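Local structure of exoglucanase A (Cellulomonas fimi, 7CBD) at residues T296-W301 with E369-S374; G404-A409 with Q414-Q419; G194-L199 with V329-W334; D232-T237 with W363-G368; P36-K41 with L423-Y428. The protein hydrolyses 1,4-beta-glucosidic linkages of cellulose with inversion of anomeric configuration, this chain being its family 6 glycoside hydrolase catalytic domain. One frame throughout, in Å; residues are numbered along the deposited sequence. Where two conformers were deposited one is given.

Contact 1: T296-W301 with E369-S374; sequences TSRNGW and ESDGAS
Asp371 OD1 takes both terminal nitrogens of Arg298. The firmer half of this salt bridge runs from Arg298 NH2 to Asp371 OD1, 2.7 Å long and fairly straight at 153°. The other half, from Arg298 NH1 to Asp371 OD1 at 3.1 Å, is weak. Two loops of the glycoside hydrolase family 6 barrel meet here, one following strand 291-295 and the other strand 358-362, and Asp371 is the predicted nucleophile of the active site. OD1 lies in the guanidinium plane and receives NH2 on its syn lone pair, but the carboxylate is turned 87° from that plane, so a single oxygen is forked by the arginine. A bend at chi3 (-60°) swings the guanidinium of Arg298 to this position, where NH2 also makes a weak bond to Ala234 O. Asp371 OD2 is bonded to Asn336 N, which gives the other end of the carboxylate its own anchor. Water 1 extends the grip to the backbone: it accepts from Arg298 NH1 at 2.9 Å and donates to Glu369 O at 2.7 Å. Just beside the acid, an ST turn shapes the loop, with Gly372 N donating to Ser370 OG at 3.0 Å.

Contact 2: G404-A409 with Q414-Q419; sequences GATPNA and QWFEEQ
Phe416 pushes its ring into the curve of the loop 404-409, meeting Thr406, Pro407, Asn408 and Ala409 in turn. It occupies the N-cap position of helix 417-425, so this is a helix start packed on the loop that leads toward it. CG stands anti to the backbone N (chi1 -165°), which carries the ring out from the helix end. Ala409 lies over one face in a CH-pi contact, its CA 3.8 Å from the Phe416 ring centroid, and Ala409 CB comes to 3.4 Å from Phe416 CE1. Gln419 CB lies on the opposite face, so the ring is held between two aliphatic carbons, both offset from its centre. Thr406 approaches the far end obliquely, with CG2 at 3.4 Å from Phe416 CZ, while its hydroxyl OG1 turns to Asn336 O. With an alanine here instead of Phe416, Ala409 and the Thr406 methyl would probably lose their shared apolar partner and a gap would open between Ala409 CA and Gln419 CB. Glu418, exposed beside Asn408, was deposited in two conformers; in the one given, water 2 joins Glu418 OE1 to Asn408 O, a bridge that is therefore doubtful. At the ring's edge, Pro407 O lies in the aromatic plane, 3.4 Å from Phe416 CZ.

Contact 3: G194-L199 with V329-W334; sequences GHSGWL and VHRGAW
Arg331 reaches across to Ser196 and Gly197 from a type I beta turn that runs from His330 to Ala333. The contact joins the short helix 196-199, which follows barrel strand 187-192, to the loop between helix 316-323 and strand 347-348. His330 opens the turn and braces it: its ND1 accepts from Gly332 N at 2.9 Å, while NE2 is bonded to Glu263. Arg331 carries most of the contact. Its chain bends at chi3 (83°), laying one face of the guanidinium over Gly197, with NH2 3.7 Å from Gly197 CA. NH1 gives Ser196 OG a weak bond, 2.9 Å long but bent to 121°; Ser196 OG has its main bond with Glu270. Arg331 O lies in the plane of the His195 ring, 3.4 Å from His195 CE1. A CB on Gly197 would clash with Arg331 CB and His195 CE1. Replacing Arg331 by an alanine here would probably leave Gly197 without its flat cover and Asp267 O without the NH2 donor. At Ala333 the turn closes, its N reaching His330 O at 3.2 Å. The side chain of His195 lies about 8 Å from that of Asp149, the predicted proton donor. Since the arginine's stronger bond goes to Asp267 O, the contact is mainly packing of a flat cation on a bare glycine, with one weak bond beside it.

Contact 4: D232-T237 with W363-G368; sequences DVANTT and WIKPPG
Lys365 lays the first part of its chain along Ala234, the third residue of a type II beta turn from Asp232 to Asn235. The turn follows strand 228-231 and the lysine follows strand 358-362, so the contact joins two loops at the same end of the family 6 barrel. Lys365 CB sits closest, 3.6 Å from Ala234 CA. CG remains near the same atom, Lys365 CG to Ala234 CA being 4.1 Å. A bend at chi2 (72°) then turns the chain alongside the methyl, with Lys365 CD 4.0 Å from Ala234 CB. Beyond CD the chain leads away from the turn, CE carrying NZ to a hydrogen bond with Ser370 O and a long, weak ion pair with Asp371, the predicted nucleophile. The apolar stem therefore rests on the turn while the amino group bonds to the loop that carries Asp371. One residue earlier in each segment, Val233 and Ile364 meet through their CG2 methyls, 4.0 Å apart. The Val233 rotamer is nearly eclipsed (chi1 -8°). The turn is closed by its own backbone bond, Asn235 N to Asp232 O at 2.9 Å, and Asn235 OD1 accepts from Thr236 N at 2.8 Å. No hydrogen bond links the two segments directly; instead Asp295 OD2 accepts from both Ala234 N and Lys365 N.

Contact 5: P36-K41 with L423-Y428; sequences PALAAK and LVKNAY
Val424 CG1 fits against two residues about one helical turn apart, lying 3.7 Å from Leu38 CD1 and 3.7 Å from Lys41 CB. Leu38 CD1 also lies beside the aliphatic stem of Lys425, 4.1 Å from Lys425 CG, so that this one methyl is shared by two successive residues of the partner helix. The amino end of Lys425 comes to the other methyl, CD2, but its exact placing is doubtful. The leucine is carried to its neighbours by CG standing opposite the backbone N (chi1 176°). At the other margin the extended Lys41 chain passes the end of the partner helix, where water 3 accepts from Lys41 NZ at 3.1 Å and donates to Val424 O at 2.9 Å. Farther out, Val424 O also receives Ala427 N at 3.2 Å as the chain leaves the helix. Leu423, the preceding residue, packs instead on Arg298 and Ile342, while Ala40 is joined by its backbone to Thr434. Away from the predicted active-site residues, an apolar centre with lysines at its margins and a bridging water make this a helix-to-helix packing, 36-45 lying against the C-terminal end of 417-425.

Contacts 1 and 3 are buried; contact 4, though the most central, is partly buried, as are the more peripheral contacts 2 and 5. In contacts 1 and 4 loops after parallel barrel strands converge, their centres about 6 Å apart, yet contact 4 is apolar and contact 1 charged. Contact 3 adds one weak polar bond to packing and is tied to contact 4 by Gly194 O and Asp232 N. Contacts 2 and 5 share helix 417-425, one at its start through an aromatic ring, the other at its end through aliphatic chains. Contact 2 also joins the active-site loop, with Ser374 OG probably hydrogen-bonded to Ala409 N.

Contact 1: T296-W301 with E369-S374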
# COMPACT_ATOMS: atom_id res chain seq x y z
N THR A 296 -0.57 -4.61 -4.72
CA THR A 296 -1.35 -5.83 -4.85
C THR A 296 -1.04 -6.84 -3.74
O THR A 296 -1.40 -8.02 -3.86
CB THR A 296 -1.13 -6.45 -6.23
OG1 THR A 296 0.27 -6.65 -6.43
CG2 THR A 296 -1.66 -5.54 -7.32
N SER A 297 -0.41 -6.39 -2.66
CA SER A 297 0.05 -7.30 -1.61
C SER A 297 -1.09 -8.09 -0.98
O SER A 297 -0.90 -9.26 -0.62
CB SER A 297 0.80 -6.52 -0.54
OG SER A 297 0.05 -5.41 -0.06
N ARG A 298 -2.26 -7.46 -0.79
CA ARG A 298 -3.30 -8.09 0.03
C ARG A 298 -4.69 -7.87 -0.54
O ARG A 298 -5.67 -7.89 0.22
CB ARG A 298 -3.21 -7.62 1.49
CG ARG A 298 -1.86 -7.91 2.14
CD ARG A 298 -1.83 -7.53 3.61
NE ARG A 298 -2.10 -6.11 3.78
CZ ARG A 298 -2.14 -5.48 4.96
NH1 ARG A 298 -1.95 -6.16 6.09
NH2 ARG A 298 -2.40 -4.18 5.01
N ASN A 299 -4.82 -7.70 -1.86
CA ASN A 299 -6.09 -7.35 -2.48
C ASN A 299 -6.65 -8.46 -3.36
O ASN A 299 -7.52 -8.20 -4.20
CB ASN A 299 -6.02 -6.02 -3.24
CG ASN A 299 -5.12 -6.07 -4.46
OD1 ASN A 299 -4.54 -7.11 -4.78
ND2 ASN A 299 -4.99 -4.94 -5.14
N GLY A 300 -6.19 -9.71 -3.19
CA GLY A 300 -6.62 -10.78 -4.07
C GLY A 300 -8.04 -11.27 -3.82
O GLY A 300 -8.75 -11.64 -4.76
N TRP A 301 -8.46 -11.33 -2.55
CA TRP A 301 -9.80 -11.81 -2.20
C TRP A 301 -10.12 -13.16 -2.85
O TRP A 301 -11.15 -13.34 -3.52
CB TRP A 301 -10.87 -10.76 -2.49
CG TRP A 301 -10.75 -9.60 -1.58
CD1 TRP A 301 -10.30 -8.34 -1.88
CD2 TRP A 301 -11.06 -9.58 -0.18
NE1 TRP A 301 -10.31 -7.55 -0.76
CE2 TRP A 301 -10.77 -8.29 0.30
CE3 TRP A 301 -11.54 -10.54 0.72
CZ2 TRP A 301 -10.95 -7.92 1.64
CZ3 TRP A 301 -11.73 -10.18 2.05
CH2 TRP A 301 -11.43 -8.88 2.49
N GLU A 369 2.74 -8.63 7.82
CA GLU A 369 2.92 -7.60 8.82
C GLU A 369 1.57 -7.01 9.21
O GLU A 369 0.76 -6.65 8.34
CB GLU A 369 3.85 -6.51 8.29
CG GLU A 369 5.28 -7.02 8.14
CD GLU A 369 6.28 -5.97 7.72
OE1 GLU A 369 5.93 -4.78 7.60
OE2 GLU A 369 7.45 -6.36 7.52
N SER A 370 1.33 -6.88 10.51
CA SER A 370 0.07 -6.36 11.02
C SER A 370 -0.11 -4.89 10.65
O SER A 370 0.86 -4.14 10.48
CB SER A 370 0.07 -6.49 12.54
OG SER A 370 -1.13 -5.97 13.09
N ASP A 371 -1.37 -4.48 10.55
CA ASP A 371 -1.72 -3.08 10.37
C ASP A 371 -1.82 -2.33 11.69
O ASP A 371 -1.88 -1.09 11.69
CB ASP A 371 -3.06 -2.93 9.65
CG ASP A 371 -3.05 -3.52 8.26
OD1 ASP A 371 -1.98 -3.49 7.61
OD2 ASP A 371 -4.10 -4.00 7.81
N GLY A 372 -1.85 -3.04 12.81
CA GLY A 372 -2.05 -2.42 14.10
C GLY A 372 -2.61 -3.43 15.07
O GLY A 372 -3.20 -4.44 14.69
N ALA A 373 -2.41 -3.16 16.35
CA ALA A 373 -2.82 -4.09 17.39
C ALA A 373 -4.33 -4.02 17.61
O ALA A 373 -4.95 -2.97 17.50
CB ALA A 373 -2.09 -3.80 18.70
N SER A 374 -4.91 -5.18 17.94
CA SER A 374 -6.36 -5.31 18.08
C SER A 374 -6.86 -5.05 19.50
O SER A 374 -8.08 -5.00 19.70
CB SER A 374 -6.79 -6.70 17.63
OG SER A 374 -6.08 -7.70 18.35
O HOH W 1 -0.32 -8.48 6.61

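Contact 2: G404-A409 with Q414-Q419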
# COMPACT_ATOMS: atom_id res chain seq x y z
N GLY A 404 -14.90 -5.81 11.54
CA GLY A 404 -14.42 -7.04 10.93
C GLY A 404 -12.93 -7.23 11.03
O GLY A 404 -12.35 -7.98 10.25
N ALA A 405 -12.28 -6.58 12.00
CA ALA A 405 -10.83 -6.70 12.13
C ALA A 405 -10.43 -8.09 12.64
O ALA A 405 -11.17 -8.74 13.38
CB ALA A 405 -10.30 -5.63 13.09
N THR A 406 -9.24 -8.53 12.23
CA THR A 406 -8.74 -9.84 12.65
C THR A 406 -8.28 -9.78 14.11
O THR A 406 -7.48 -8.90 14.45
CB THR A 406 -7.59 -10.30 11.74
OG1 THR A 406 -8.00 -10.24 10.36
CG2 THR A 406 -7.17 -11.72 12.06
N PRO A 407 -8.79 -10.64 14.98
CA PRO A 407 -8.39 -10.59 16.40
C PRO A 407 -6.97 -11.06 16.60
O PRO A 407 -6.34 -11.66 15.72
CB PRO A 407 -9.37 -11.55 17.09
CG PRO A 407 -10.47 -11.76 16.14
CD PRO A 407 -9.88 -11.61 14.76
N ASN A 408 -6.46 -10.81 17.80
CA ASN A 408 -5.13 -11.24 18.21
C ASN A 408 -4.03 -10.64 17.34
O ASN A 408 -3.03 -11.30 17.03
CB ASN A 408 -5.02 -12.76 18.31
CG ASN A 408 -5.87 -13.32 19.43
OD1 ASN A 408 -5.78 -12.85 20.57
ND2 ASN A 408 -6.71 -14.30 19.12
N ALA A 409 -4.21 -9.38 16.95
CA ALA A 409 -3.27 -8.70 16.06
C ALA A 409 -2.17 -8.02 16.86
O ALA A 409 -2.47 -7.32 17.84
CB ALA A 409 -4.00 -7.64 15.25
N GLN A 414 4.63 -5.92 13.03
CA GLN A 414 4.97 -7.20 13.64
C GLN A 414 4.31 -8.35 12.87
O GLN A 414 3.28 -8.18 12.20
CB GLN A 414 4.52 -7.22 15.10
CG GLN A 414 5.23 -6.18 15.96
CD GLN A 414 6.72 -6.44 16.04
OE1 GLN A 414 7.16 -7.49 16.51
NE2 GLN A 414 7.52 -5.48 15.59
N TRP A 415 4.92 -9.53 12.98
CA TRP A 415 4.42 -10.69 12.26
C TRP A 415 3.08 -11.15 12.82
O TRP A 415 2.93 -11.34 14.03
CB TRP A 415 5.42 -11.85 12.34
CG TRP A 415 5.03 -12.91 11.39
CD1 TRP A 415 4.40 -14.09 11.69
CD2 TRP A 415 5.18 -12.88 9.97
NE1 TRP A 415 4.17 -14.80 10.54
CE2 TRP A 415 4.64 -14.07 9.47
CE3 TRP A 415 5.74 -11.96 9.08
CZ2 TRP A 415 4.63 -14.37 8.12
CZ3 TRP A 415 5.73 -12.26 7.73
CH2 TRP A 415 5.18 -13.46 7.27
N PHE A 416 2.11 -11.34 11.93
CA PHE A 416 0.74 -11.68 12.31
C PHE A 416 0.46 -13.09 11.78
O PHE A 416 0.06 -13.27 10.63
CB PHE A 416 -0.20 -10.64 11.70
CG PHE A 416 -1.59 -10.63 12.28
CD1 PHE A 416 -2.45 -9.58 11.99
CD2 PHE A 416 -2.05 -11.66 13.10
CE1 PHE A 416 -3.73 -9.55 12.50
CE2 PHE A 416 -3.35 -11.63 13.61
CZ PHE A 416 -4.19 -10.58 13.32
N GLU A 417 0.66 -14.08 12.65
CA GLU A 417 0.70 -15.48 12.24
C GLU A 417 -0.57 -15.91 11.52
O GLU A 417 -0.52 -16.43 10.40
CB GLU A 417 0.95 -16.36 13.46
CG GLU A 417 1.22 -17.82 13.13
CD GLU A 417 2.65 -18.06 12.66
OE1 GLU A 417 3.43 -17.09 12.60
OE2 GLU A 417 3.00 -19.22 12.36
N GLU A 418 -1.72 -15.72 12.17
CA GLU A 418 -2.99 -16.18 11.62
C GLU A 418 -3.33 -15.43 10.34
O GLU A 418 -3.85 -16.02 9.38
CB GLU A 418 -4.11 -15.98 12.64
CG GLU A 418 -3.90 -16.72 13.94
CD GLU A 418 -3.40 -15.82 15.04
OE1 GLU A 418 -2.44 -15.05 14.79
OE2 GLU A 418 -3.98 -15.87 16.15
N GLN A 419 -3.06 -14.13 10.32
CA GLN A 419 -3.35 -13.33 9.15
C GLN A 419 -2.54 -13.80 7.95
O GLN A 419 -3.08 -13.89 6.84
CB GLN A 419 -3.07 -11.86 9.44
CG GLN A 419 -3.37 -10.94 8.28
CD GLN A 419 -2.93 -9.53 8.57
OE1 GLN A 419 -1.75 -9.28 8.80
NE2 GLN A 419 -3.89 -8.60 8.58
O HOH W 2 -1.30 -13.26 16.36

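Contact 3: G194-L199 with V329-W334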
# COMPACT_ATOMS: atom_id res chain seq x y z
N GLY A 194 -4.26 6.97 -1.91
CA GLY A 194 -5.36 6.27 -1.26
C GLY A 194 -5.83 5.10 -2.11
O GLY A 194 -5.02 4.40 -2.73
N HIS A 195 -7.14 4.89 -2.14
CA HIS A 195 -7.73 3.80 -2.90
C HIS A 195 -9.16 4.18 -3.24
O HIS A 195 -9.69 5.17 -2.74
CB HIS A 195 -7.68 2.47 -2.13
CG HIS A 195 -8.53 2.47 -0.90
ND1 HIS A 195 -9.71 1.75 -0.80
CD2 HIS A 195 -8.38 3.10 0.29
CE1 HIS A 195 -10.23 1.94 0.40
NE2 HIS A 195 -9.45 2.75 1.08
N SER A 196 -9.81 3.35 -4.07
CA SER A 196 -11.13 3.72 -4.56
C SER A 196 -12.18 3.78 -3.45
O SER A 196 -13.14 4.54 -3.56
CB SER A 196 -11.60 2.78 -5.66
OG SER A 196 -11.59 1.42 -5.25
N GLY A 197 -12.02 2.98 -2.39
CA GLY A 197 -12.98 3.01 -1.30
C GLY A 197 -12.88 4.25 -0.43
O GLY A 197 -13.69 4.42 0.49
N TRP A 198 -11.90 5.11 -0.69
CA TRP A 198 -11.74 6.38 0.00
C TRP A 198 -12.01 7.56 -0.93
O TRP A 198 -12.75 8.48 -0.56
CB TRP A 198 -10.31 6.45 0.55
CG TRP A 198 -9.95 7.66 1.38
CD1 TRP A 198 -10.79 8.64 1.86
CD2 TRP A 198 -8.64 8.00 1.84
NE1 TRP A 198 -10.07 9.56 2.58
CE2 TRP A 198 -8.75 9.19 2.58
CE3 TRP A 198 -7.38 7.41 1.68
CZ2 TRP A 198 -7.65 9.80 3.17
CZ3 TRP A 198 -6.29 8.02 2.26
CH2 TRP A 198 -6.43 9.20 3.00
N LEU A 199 -11.47 7.52 -2.15
CA LEU A 199 -11.46 8.69 -3.02
C LEU A 199 -12.17 8.48 -4.35
O LEU A 199 -12.08 9.35 -5.22
CB LEU A 199 -10.02 9.16 -3.25
CG LEU A 199 -9.21 9.41 -1.97
CD1 LEU A 199 -7.76 9.67 -2.30
CD2 LEU A 199 -9.82 10.56 -1.16
N VAL A 329 -16.73 -5.86 5.58
CA VAL A 329 -17.99 -5.29 6.05
C VAL A 329 -18.28 -3.97 5.32
O VAL A 329 -19.43 -3.65 5.01
CB VAL A 329 -17.95 -5.11 7.58
CG1 VAL A 329 -19.29 -4.61 8.10
CG2 VAL A 329 -17.58 -6.42 8.27
N HIS A 330 -17.23 -3.21 5.02
CA HIS A 330 -17.35 -1.85 4.50
C HIS A 330 -15.98 -1.49 3.93
O HIS A 330 -14.96 -1.95 4.44
CB HIS A 330 -17.74 -0.89 5.63
CG HIS A 330 -18.01 0.51 5.19
ND1 HIS A 330 -17.00 1.42 4.91
CD2 HIS A 330 -19.17 1.18 5.03
CE1 HIS A 330 -17.54 2.58 4.57
NE2 HIS A 330 -18.86 2.46 4.63
N ARG A 331 -15.98 -0.69 2.86
CA ARG A 331 -14.74 -0.40 2.15
C ARG A 331 -13.80 0.50 2.93
O ARG A 331 -12.65 0.69 2.50
CB ARG A 331 -15.06 0.22 0.79
CG ARG A 331 -15.99 -0.62 -0.06
CD ARG A 331 -16.25 0.02 -1.40
NE ARG A 331 -15.17 -0.28 -2.34
CZ ARG A 331 -14.85 0.45 -3.41
NH1 ARG A 331 -13.90 0.02 -4.22
NH2 ARG A 331 -15.49 1.58 -3.67
N GLY A 332 -14.25 1.09 4.04
CA GLY A 332 -13.41 1.89 4.91
C GLY A 332 -12.63 1.09 5.93
O GLY A 332 -11.91 1.68 6.75
N ALA A 333 -12.76 -0.24 5.92
CA ALA A 333 -12.12 -1.09 6.92
C ALA A 333 -10.67 -1.31 6.50
O ALA A 333 -10.36 -2.18 5.67
CB ALA A 333 -12.88 -2.39 7.09
N TRP A 334 -9.77 -0.52 7.08
CA TRP A 334 -8.37 -0.53 6.67
C TRP A 334 -7.49 -1.40 7.56
O TRP A 334 -6.38 -1.74 7.14
CB TRP A 334 -7.78 0.89 6.63
CG TRP A 334 -7.77 1.57 7.97
CD1 TRP A 334 -8.70 2.43 8.46
CD2 TRP A 334 -6.77 1.43 9.00
NE1 TRP A 334 -8.35 2.84 9.73
CE2 TRP A 334 -7.17 2.24 10.08
CE3 TRP A 334 -5.58 0.71 9.10
CZ2 TRP A 334 -6.42 2.34 11.26
CZ3 TRP A 334 -4.84 0.80 10.27
CH2 TRP A 334 -5.26 1.62 11.33

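Contact 4: D232-T237 with W363-G368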
# COMPACT_ATOMS: atom_id res chain seq x y z
N ASP A 232 -3.81 1.85 -3.21
CA ASP A 232 -4.09 0.64 -2.45
C ASP A 232 -2.99 0.29 -1.46
O ASP A 232 -2.98 -0.84 -0.95
CB ASP A 232 -4.37 -0.57 -3.37
CG ASP A 232 -5.58 -1.40 -2.95
OD1 ASP A 232 -6.37 -0.97 -2.08
OD2 ASP A 232 -5.75 -2.48 -3.55
N VAL A 233 -2.06 1.21 -1.16
CA VAL A 233 -0.99 0.79 -0.26
C VAL A 233 -1.53 0.44 1.11
O VAL A 233 -2.33 1.17 1.72
CB VAL A 233 0.32 1.61 -0.29
CG1 VAL A 233 0.41 2.66 -1.40
CG2 VAL A 233 0.77 2.03 1.06
N ALA A 234 -1.15 -0.74 1.57
CA ALA A 234 -1.58 -1.32 2.83
C ALA A 234 -3.07 -1.53 2.91
O ALA A 234 -3.59 -1.78 4.00
CB ALA A 234 -1.06 -0.52 4.04
N ASN A 235 -3.79 -1.46 1.80
CA ASN A 235 -5.22 -1.70 1.76
C ASN A 235 -5.51 -2.99 1.00
O ASN A 235 -4.59 -3.73 0.62
CB ASN A 235 -5.98 -0.48 1.19
CG ASN A 235 -7.37 -0.33 1.79
OD1 ASN A 235 -8.31 -1.01 1.37
ND2 ASN A 235 -7.51 0.54 2.77
N THR A 236 -6.80 -3.27 0.83
CA THR A 236 -7.24 -4.55 0.28
C THR A 236 -8.25 -4.40 -0.84
O THR A 236 -8.75 -5.42 -1.33
CB THR A 236 -7.83 -5.44 1.39
OG1 THR A 236 -8.94 -4.77 2.01
CG2 THR A 236 -6.78 -5.75 2.45
N THR A 237 -8.55 -3.19 -1.29
CA THR A 237 -9.55 -3.04 -2.34
C THR A 237 -9.11 -3.82 -3.58
O THR A 237 -7.94 -3.71 -3.98
CB THR A 237 -9.71 -1.56 -2.65
OG1 THR A 237 -10.14 -0.89 -1.46
CG2 THR A 237 -10.73 -1.35 -3.76
N TRP A 363 4.33 -4.89 -4.25
CA TRP A 363 3.92 -5.20 -2.88
C TRP A 363 4.55 -4.15 -1.99
O TRP A 363 5.72 -4.27 -1.59
CB TRP A 363 4.34 -6.61 -2.46
CG TRP A 363 3.51 -7.68 -3.07
CD1 TRP A 363 2.49 -7.54 -3.98
CD2 TRP A 363 3.63 -9.08 -2.82
NE1 TRP A 363 1.97 -8.78 -4.29
CE2 TRP A 363 2.66 -9.74 -3.60
CE3 TRP A 363 4.47 -9.85 -2.00
CZ2 TRP A 363 2.50 -11.13 -3.59
CZ3 TRP A 363 4.32 -11.22 -1.99
CH2 TRP A 363 3.34 -11.85 -2.78
N ILE A 364 3.79 -3.09 -1.69
CA ILE A 364 4.31 -2.05 -0.81
C ILE A 364 4.20 -2.49 0.64
O ILE A 364 5.20 -2.63 1.35
CB ILE A 364 3.64 -0.69 -1.09
CG1 ILE A 364 3.82 -0.27 -2.55
CG2 ILE A 364 4.23 0.36 -0.17
CD1 ILE A 364 5.28 -0.18 -3.02
N LYS A 365 2.98 -2.77 1.11
CA LYS A 365 2.83 -3.42 2.40
C LYS A 365 3.37 -4.85 2.30
O LYS A 365 3.04 -5.56 1.35
CB LYS A 365 1.36 -3.47 2.78
CG LYS A 365 1.09 -4.15 4.10
CD LYS A 365 1.53 -3.28 5.27
CE LYS A 365 1.18 -3.95 6.60
NZ LYS A 365 1.42 -3.06 7.77
N PRO A 366 4.20 -5.31 3.23
CA PRO A 366 4.70 -6.70 3.16
C PRO A 366 3.69 -7.66 3.75
O PRO A 366 3.32 -7.53 4.93
CB PRO A 366 5.99 -6.66 4.01
CG PRO A 366 6.32 -5.17 4.17
CD PRO A 366 4.95 -4.52 4.23
N PRO A 367 3.21 -8.63 2.97
CA PRO A 367 2.23 -9.58 3.51
C PRO A 367 2.74 -10.25 4.78
O PRO A 367 3.89 -10.68 4.86
CB PRO A 367 2.05 -10.59 2.38
CG PRO A 367 2.35 -9.80 1.14
CD PRO A 367 3.45 -8.84 1.53
N GLY A 368 1.86 -10.32 5.78
CA GLY A 368 2.19 -10.90 7.07
C GLY A 368 2.43 -9.88 8.17
O GLY A 368 2.32 -10.24 9.35

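Contact 5: P36-K41 with L423-Y428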
# COMPACT_ATOMS: atom_id res chain seq x y z
N PRO A 36 2.15 -29.32 4.68
CA PRO A 36 3.30 -29.07 3.78
C PRO A 36 2.94 -28.34 2.50
O PRO A 36 3.78 -27.59 1.98
CB PRO A 36 3.86 -30.47 3.51
CG PRO A 36 2.78 -31.43 3.95
CD PRO A 36 2.03 -30.74 5.04
N ALA A 37 1.73 -28.51 1.97
CA ALA A 37 1.35 -27.78 0.77
C ALA A 37 1.27 -26.28 1.05
O ALA A 37 1.67 -25.46 0.22
CB ALA A 37 0.01 -28.29 0.23
N LEU A 38 0.76 -25.91 2.22
CA LEU A 38 0.71 -24.50 2.58
C LEU A 38 2.11 -23.96 2.81
O LEU A 38 2.44 -22.85 2.37
CB LEU A 38 -0.15 -24.32 3.83
CG LEU A 38 -0.23 -22.91 4.39
CD1 LEU A 38 -0.89 -22.00 3.36
CD2 LEU A 38 -1.02 -22.93 5.69
N ALA A 39 2.97 -24.74 3.48
CA ALA A 39 4.36 -24.33 3.65
C ALA A 39 5.02 -24.05 2.30
O ALA A 39 5.78 -23.08 2.17
CB ALA A 39 5.13 -25.41 4.41
N ALA A 40 4.76 -24.89 1.30
CA ALA A 40 5.37 -24.70 -0.02
C ALA A 40 4.92 -23.39 -0.66
O ALA A 40 5.71 -22.69 -1.31
CB ALA A 40 5.06 -25.90 -0.92
N LYS A 41 3.64 -23.04 -0.50
CA LYS A 41 3.15 -21.77 -1.02
C LYS A 41 3.80 -20.60 -0.30
O LYS A 41 4.18 -19.60 -0.93
CB LYS A 41 1.63 -21.68 -0.85
CG LYS A 41 0.82 -22.63 -1.72
CD LYS A 41 -0.65 -22.46 -1.38
CE LYS A 41 -1.58 -23.14 -2.37
NZ LYS A 41 -3.00 -22.81 -2.05
N LEU A 423 -3.90 -14.96 4.43
CA LEU A 423 -3.46 -14.25 3.23
C LEU A 423 -2.98 -15.22 2.16
O LEU A 423 -3.26 -15.02 0.97
CB LEU A 423 -2.35 -13.27 3.58
CG LEU A 423 -2.78 -11.96 4.23
CD1 LEU A 423 -1.56 -11.22 4.74
CD2 LEU A 423 -3.56 -11.10 3.24
N VAL A 424 -2.26 -16.27 2.56
CA VAL A 424 -1.75 -17.24 1.60
C VAL A 424 -2.87 -18.16 1.12
O VAL A 424 -3.03 -18.40 -0.08
CB VAL A 424 -0.56 -18.01 2.19
CG1 VAL A 424 -0.08 -19.09 1.23
CG2 VAL A 424 0.57 -17.05 2.52
N LYS A 425 -3.67 -18.68 2.06
CA LYS A 425 -4.79 -19.54 1.68
C LYS A 425 -5.73 -18.84 0.72
O LYS A 425 -6.28 -19.47 -0.19
CB LYS A 425 -5.57 -19.95 2.93
CG LYS A 425 -4.89 -20.99 3.79
CD LYS A 425 -5.79 -21.27 5.00
CE LYS A 425 -5.50 -22.60 5.63
NZ LYS A 425 -4.12 -22.69 6.14
N ASN A 426 -5.94 -17.54 0.91
CA ASN A 426 -6.93 -16.80 0.15
C ASN A 426 -6.33 -16.02 -1.01
O ASN A 426 -6.96 -15.09 -1.52
CB ASN A 426 -7.74 -15.87 1.06
CG ASN A 426 -8.70 -16.63 1.96
OD1 ASN A 426 -8.78 -17.86 1.89
ND2 ASN A 426 -9.43 -15.91 2.80
N ALA A 427 -5.13 -16.38 -1.44
CA ALA A 427 -4.49 -15.65 -2.52
C ALA A 427 -5.28 -15.80 -3.82
O ALA A 427 -5.85 -16.86 -4.11
CB ALA A 427 -3.07 -16.16 -2.73
N TYR A 428 -5.34 -14.72 -4.59
CA TYR A 428 -5.85 -14.77 -5.95
C TYR A 428 -5.00 -13.84 -6.81
O TYR A 428 -4.96 -12.63 -6.53
CB TYR A 428 -7.32 -14.35 -6.04
CG TYR A 428 -7.87 -14.59 -7.42
CD1 TYR A 428 -8.41 -15.82 -7.77
CD2 TYR A 428 -7.79 -13.61 -8.40
CE1 TYR A 428 -8.89 -16.05 -9.05
CE2 TYR A 428 -8.27 -13.83 -9.69
CZ TYR A 428 -8.81 -15.06 -10.00
OH TYR A 428 -9.30 -15.30 -11.27
O HOH W 3 -3.01 -19.73 -2.67